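Local coordinates for major Capsid Protein VP1 (PDB 6Y9I) that forms the five-membered capsomers of a polyomavirus shell and, as in related viruses, probably presents the outer surface that recognises glycan receptors on host cells, at residues 37-40 with 46-49; 125-130 with 273-278. All blocks are in the same frame, centred on the assembly; numbering follows the deposited sequence.

The two contacts illustrate how chemistry follows depth in a viral coat protein. Contact 1 lies at the surface, within the long loop between strands 8-26 and 68-73, and depends on one ion pair between two side chains. Contact 2 is buried, joins the loop before strand 131-138 to strand 272-291, and has no hydrogen bond between its segments: aliphatic carbon, a thioether and the edge of an aromatic ring do the touching. Their centres stand about 15 Å apart, yet they share a boundary, where Ser-46 of contact 1 meets Tyr-274 and Arg-273. Strand 272-291 is thus common to both: contact 2 uses it directly and contact 1 borders it.

Contact 1. Residues 37-40 with 46-49; sequences GDKK and SEVI
Lys-39 and Glu-47 are the nearest backbone positions of the two segments, with their CA atoms 8.5 Å apart, the former in a type I beta turn running from Gly-37 to Lys-40 and the latter in an extended piece without regular structure. Side chains alone bridge this gap, and they cross at about a right angle. Lys-39 reaches over as a nearly straight chain until its last torsion (chi4 -66°), where it bends and brings NZ to within 2.8 Å of Glu-47 OE1. The ammonium group arrives nearly along the C-O axis of that oxygen, forming a salt bridge and hydrogen bond in one. Lys-39 CE follows close behind, 3.2 Å from Glu-47 OE1, so the end of the lysine lies against one branch of the carboxylate. Both segments belong to the long loop that follows strand 8-26 of the jelly-roll fold, probably the BC loop, one of the outward-facing loops that shape the receptor-recognising surface in polyomaviruses. Within it, the carboxylate is held from two directions. Glu-47 folds back at chi2 (61°), and OE2 takes the backbone N of Val-48 on its anti lone pair at 2.8 Å, with an N-H...O angle of 161°. This internal bond would restrict rotation of the carboxylate and present OE1 to the lysine; Arg-273 adds a long, weak ion pair at OE2. Ser-46 OG gives its proton to Glu-47 O, 2.8 Å away, from above the carbonyl plane. Lys-39 and Glu-47 also both touch Ile-62, from a later part of the same loop. On the far side of the turn, Lys-40 NZ is hydrogen-bonded to Glu-175 O of a neighbouring subunit.

Contact 2. Residues 125-130 with 273-278; sequences QPIEGM and RYRGLP
The phenol ring of Tyr-274 meets Met-130 at its edge: Met-130 CG lies close to the ring plane, 3.9 Å from Tyr-274 CE1. Met-130 SD is also 3.9 Å from Tyr-274 CE1, and stands 5.3 Å from the ring centroid, 79° off the normal, which makes this an edge-on Met-aromatic contact. Across the long axis of the ring, the CE2 side receives Ile-49, while Ile-260 and Val-263 of the adjacent strand 252-265 also touch the tyrosine. Met-130 reaches the ring with CG lodged between its backbone N and carbonyl carbon (chi1 51°), and further bends turn its methyl group away from CE1. A second touching point lies three residues earlier in the chain, at Ile-127. There the tip of Ile-127, CD1, abuts the aliphatic root of Arg-275, 3.9 Å from its CB. The arginine then bends at chi2 (52°) and carries its guanidinium group away from the isoleucine. Alternation along strand 272-291 explains the two points: neighbouring residues 274 and 275 send their side chains to different sides of the strand, and the segment 125-130 curves past both, ending where strand 131-138 of the jelly roll begins. The polar ends find their partners elsewhere. Tyr-274 OH is hydrogen-bonded to Ile-105 O of one neighbouring subunit, whereas Arg-275 NH2 reaches Gln-181 O of another and NH1 binds Gly-44 O of its own chain. With no hydrogen bond or ion pair joining them, the two segments meet through van der Waals and sulfur-aromatic contact alone, while the buried hydroxyl of Tyr-274 and the NH1 and NH2 groups of Arg-275 find carbonyl oxygens, which ties this apolar contact to the subunit interfaces of the pentamer.

Contact 1. Residues 37-40 with 46-49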
loop_
_atom_site.group_PDB
_atom_site.type_symbol
_atom_site.label_atom_id
_atom_site.label_comp_id
_atom_site.label_asym_id
_atom_site.label_seq_id
_atom_site.Cartn_x
_atom_site.Cartn_y
_atom_site.Cartn_z
ATOM N N GLY A 37 27.986 -27.248 15.340
ATOM C CA GLY A 37 27.177 -28.430 15.685
ATOM C C GLY A 37 26.499 -29.015 14.463
ATOM O O GLY A 37 26.698 -28.482 13.338
ATOM N N ASP A 38 25.707 -30.068 14.666
ATOM C CA ASP A 38 25.191 -30.927 13.566
ATOM C C ASP A 38 24.480 -30.045 12.534
ATOM O O ASP A 38 24.540 -30.379 11.345
ATOM C CB ASP A 38 24.239 -32.014 14.080
ATOM N N LYS A 39 23.814 -28.974 12.969
ATOM C CA LYS A 39 22.815 -28.269 12.124
ATOM C C LYS A 39 23.381 -26.937 11.632
ATOM O O LYS A 39 22.576 -26.105 11.165
ATOM C CB LYS A 39 21.518 -28.075 12.922
ATOM C CG LYS A 39 20.882 -29.371 13.402
ATOM C CD LYS A 39 19.499 -29.218 13.961
ATOM C CE LYS A 39 18.834 -30.557 14.204
ATOM N NZ LYS A 39 18.593 -31.287 12.937
ATOM N N LYS A 40 24.698 -26.752 11.702
ATOM C CA LYS A 40 25.391 -25.476 11.371
ATOM C C LYS A 40 25.070 -24.978 9.946
ATOM O O LYS A 40 25.136 -23.757 9.739
ATOM C CB LYS A 40 26.911 -25.646 11.495
ATOM C CG LYS A 40 27.493 -26.751 10.621
ATOM C CD LYS A 40 28.948 -26.574 10.249
ATOM C CE LYS A 40 29.862 -26.656 11.446
ATOM N NZ LYS A 40 31.228 -26.234 11.074
ATOM N N SER A 46 15.254 -21.478 10.762
ATOM C CA SER A 46 14.656 -22.408 11.749
ATOM C C SER A 46 14.934 -23.836 11.282
ATOM O O SER A 46 15.277 -24.041 10.075
ATOM C CB SER A 46 13.171 -22.184 11.943
ATOM O OG SER A 46 12.441 -22.568 10.792
ATOM N N GLU A 47 14.746 -24.794 12.191
ATOM C CA GLU A 47 14.561 -26.208 11.808
ATOM C C GLU A 47 13.271 -26.294 10.988
ATOM O O GLU A 47 12.417 -25.399 11.098
ATOM C CB GLU A 47 14.498 -27.115 13.033
ATOM C CG GLU A 47 14.270 -28.569 12.703
ATOM C CD GLU A 47 15.375 -29.160 11.852
ATOM O OE1 GLU A 47 16.255 -29.803 12.438
ATOM O OE2 GLU A 47 15.353 -28.978 10.619
ATOM N N VAL A 48 13.126 -27.360 10.209
ATOM C CA VAL A 48 11.918 -27.587 9.371
ATOM C C VAL A 48 10.683 -27.694 10.280
ATOM O O VAL A 48 10.795 -28.287 11.362
ATOM C CB VAL A 48 12.116 -28.830 8.493
ATOM C CG1 VAL A 48 10.887 -29.086 7.661
ATOM C CG2 VAL A 48 13.338 -28.709 7.605
ATOM N N ILE A 49 9.547 -27.154 9.836
ATOM C CA ILE A 49 8.240 -27.209 10.549
ATOM C C ILE A 49 7.187 -27.852 9.646
ATOM O O ILE A 49 7.009 -27.429 8.462
ATOM C CB ILE A 49 7.800 -25.813 11.005
ATOM C CG1 ILE A 49 8.888 -25.086 11.792
ATOM C CG2 ILE A 49 6.520 -25.907 11.798
ATOM C CD1 ILE A 49 8.793 -23.598 11.686
#

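Contact 2. Residues 125-130 with 273-278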
loop_
_atom_site.group_PDB
_atom_site.type_symbol
_atom_site.label_atom_id
_atom_site.label_comp_id
_atom_site.label_asym_id
_atom_site.label_seq_id
_atom_site.Cartn_x
_atom_site.Cartn_y
_atom_site.Cartn_z
ATOM N N GLN A 125 11.512 -21.494 -5.619
ATOM C CA GLN A 125 10.713 -20.457 -4.932
ATOM C C GLN A 125 11.710 -19.676 -4.089
ATOM O O GLN A 125 12.554 -20.270 -3.440
ATOM C CB GLN A 125 9.604 -21.048 -4.064
ATOM C CG GLN A 125 8.297 -21.233 -4.793
ATOM C CD GLN A 125 7.338 -21.959 -3.886
ATOM O OE1 GLN A 125 7.278 -21.695 -2.687
ATOM N NE2 GLN A 125 6.593 -22.892 -4.462
ATOM N N PRO A 126 11.671 -18.337 -4.129
ATOM C CA PRO A 126 12.538 -17.520 -3.293
ATOM C C PRO A 126 11.939 -17.408 -1.884
ATOM O O PRO A 126 10.828 -17.853 -1.664
ATOM C CB PRO A 126 12.483 -16.166 -3.983
ATOM C CG PRO A 126 11.006 -16.113 -4.477
ATOM C CD PRO A 126 10.737 -17.527 -4.942
ATOM N N ILE A 127 12.676 -16.807 -0.965
ATOM C CA ILE A 127 12.129 -16.442 0.365
ATOM C C ILE A 127 10.880 -15.574 0.146
ATOM O O ILE A 127 10.942 -14.596 -0.606
ATOM C CB ILE A 127 13.186 -15.766 1.249
ATOM C CG1 ILE A 127 14.421 -16.652 1.440
ATOM C CG2 ILE A 127 12.584 -15.363 2.581
ATOM C CD1 ILE A 127 14.153 -17.947 2.168
ATOM N N GLU A 128 9.761 -15.974 0.759
ATOM C CA GLU A 128 8.511 -15.192 0.781
ATOM C C GLU A 128 7.676 -15.580 2.001
ATOM O O GLU A 128 8.064 -16.480 2.744
ATOM C CB GLU A 128 7.759 -15.378 -0.541
ATOM C CG GLU A 128 7.395 -16.813 -0.889
ATOM C CD GLU A 128 6.823 -16.956 -2.309
ATOM O OE1 GLU A 128 7.028 -16.025 -3.127
ATOM O OE2 GLU A 128 6.138 -17.974 -2.592
ATOM N N GLY A 129 6.541 -14.936 2.186
ATOM C CA GLY A 129 5.613 -15.285 3.273
ATOM C C GLY A 129 5.854 -14.406 4.480
ATOM O O GLY A 129 6.353 -13.281 4.303
ATOM N N MET A 130 5.503 -14.892 5.666
ATOM C CA MET A 130 5.359 -14.019 6.859
ATOM C C MET A 130 6.670 -13.282 7.148
ATOM O O MET A 130 7.772 -13.880 7.045
ATOM C CB MET A 130 4.863 -14.766 8.097
ATOM C CG MET A 130 5.636 -16.004 8.415
ATOM S SD MET A 130 4.475 -17.339 8.696
ATOM C CE MET A 130 4.194 -17.894 7.022
ATOM N N ARG A 273 11.239 -23.664 6.404
ATOM C CA ARG A 273 12.089 -23.038 7.429
ATOM C C ARG A 273 11.874 -21.515 7.362
ATOM O O ARG A 273 11.873 -20.959 6.263
ATOM C CB ARG A 273 13.572 -23.316 7.189
ATOM C CG ARG A 273 13.997 -24.768 7.056
ATOM C CD ARG A 273 15.484 -24.837 6.761
ATOM N NE ARG A 273 15.958 -26.210 6.654
ATOM C CZ ARG A 273 16.518 -26.921 7.636
ATOM N NH1 ARG A 273 16.682 -26.413 8.846
ATOM N NH2 ARG A 273 16.911 -28.158 7.405
ATOM N N TYR A 274 11.798 -20.861 8.514
ATOM C CA TYR A 274 11.910 -19.396 8.617
ATOM C C TYR A 274 13.343 -18.989 8.259
ATOM O O TYR A 274 14.282 -19.709 8.598
ATOM C CB TYR A 274 11.546 -18.938 10.024
ATOM C CG TYR A 274 10.123 -19.199 10.442
ATOM C CD1 TYR A 274 9.077 -18.394 9.994
ATOM C CD2 TYR A 274 9.809 -20.229 11.316
ATOM C CE1 TYR A 274 7.763 -18.618 10.378
ATOM C CE2 TYR A 274 8.503 -20.422 11.753
ATOM C CZ TYR A 274 7.478 -19.627 11.280
ATOM O OH TYR A 274 6.190 -19.848 11.695
ATOM N N ARG A 275 13.497 -17.838 7.616
ATOM C CA ARG A 275 14.795 -17.165 7.377
ATOM C C ARG A 275 14.779 -15.808 8.090
ATOM O O ARG A 275 13.789 -15.073 7.944
ATOM C CB ARG A 275 15.022 -17.072 5.865
ATOM C CG ARG A 275 16.266 -16.319 5.428
ATOM C CD ARG A 275 17.555 -16.775 6.096
ATOM N NE ARG A 275 18.701 -16.107 5.515
ATOM C CZ ARG A 275 19.882 -15.929 6.141
ATOM N NH1 ARG A 275 20.062 -16.347 7.378
ATOM N NH2 ARG A 275 20.895 -15.343 5.533
ATOM N N GLY A 276 15.834 -15.493 8.860
ATOM C CA GLY A 276 16.035 -14.183 9.497
ATOM C C GLY A 276 17.285 -13.503 8.957
ATOM O O GLY A 276 18.182 -14.204 8.465
ATOM N N LEU A 277 17.369 -12.183 9.091
ATOM C CA LEU A 277 18.575 -11.407 8.726
ATOM C C LEU A 277 19.073 -10.654 9.950
ATOM O O LEU A 277 18.321 -10.342 10.870
ATOM C CB LEU A 277 18.260 -10.462 7.565
ATOM C CG LEU A 277 17.983 -11.155 6.236
ATOM C CD1 LEU A 277 17.531 -10.177 5.157
ATOM C CD2 LEU A 277 19.202 -11.926 5.780
ATOM N N PRO A 278 20.388 -10.359 9.985
ATOM C CA PRO A 278 20.962 -9.537 11.046
ATOM C C PRO A 278 20.471 -8.086 10.968
ATOM O O PRO A 278 20.178 -7.580 9.860
ATOM C CB PRO A 278 22.474 -9.599 10.794
ATOM C CG PRO A 278 22.650 -10.075 9.368
ATOM C CD PRO A 278 21.372 -10.777 8.976
#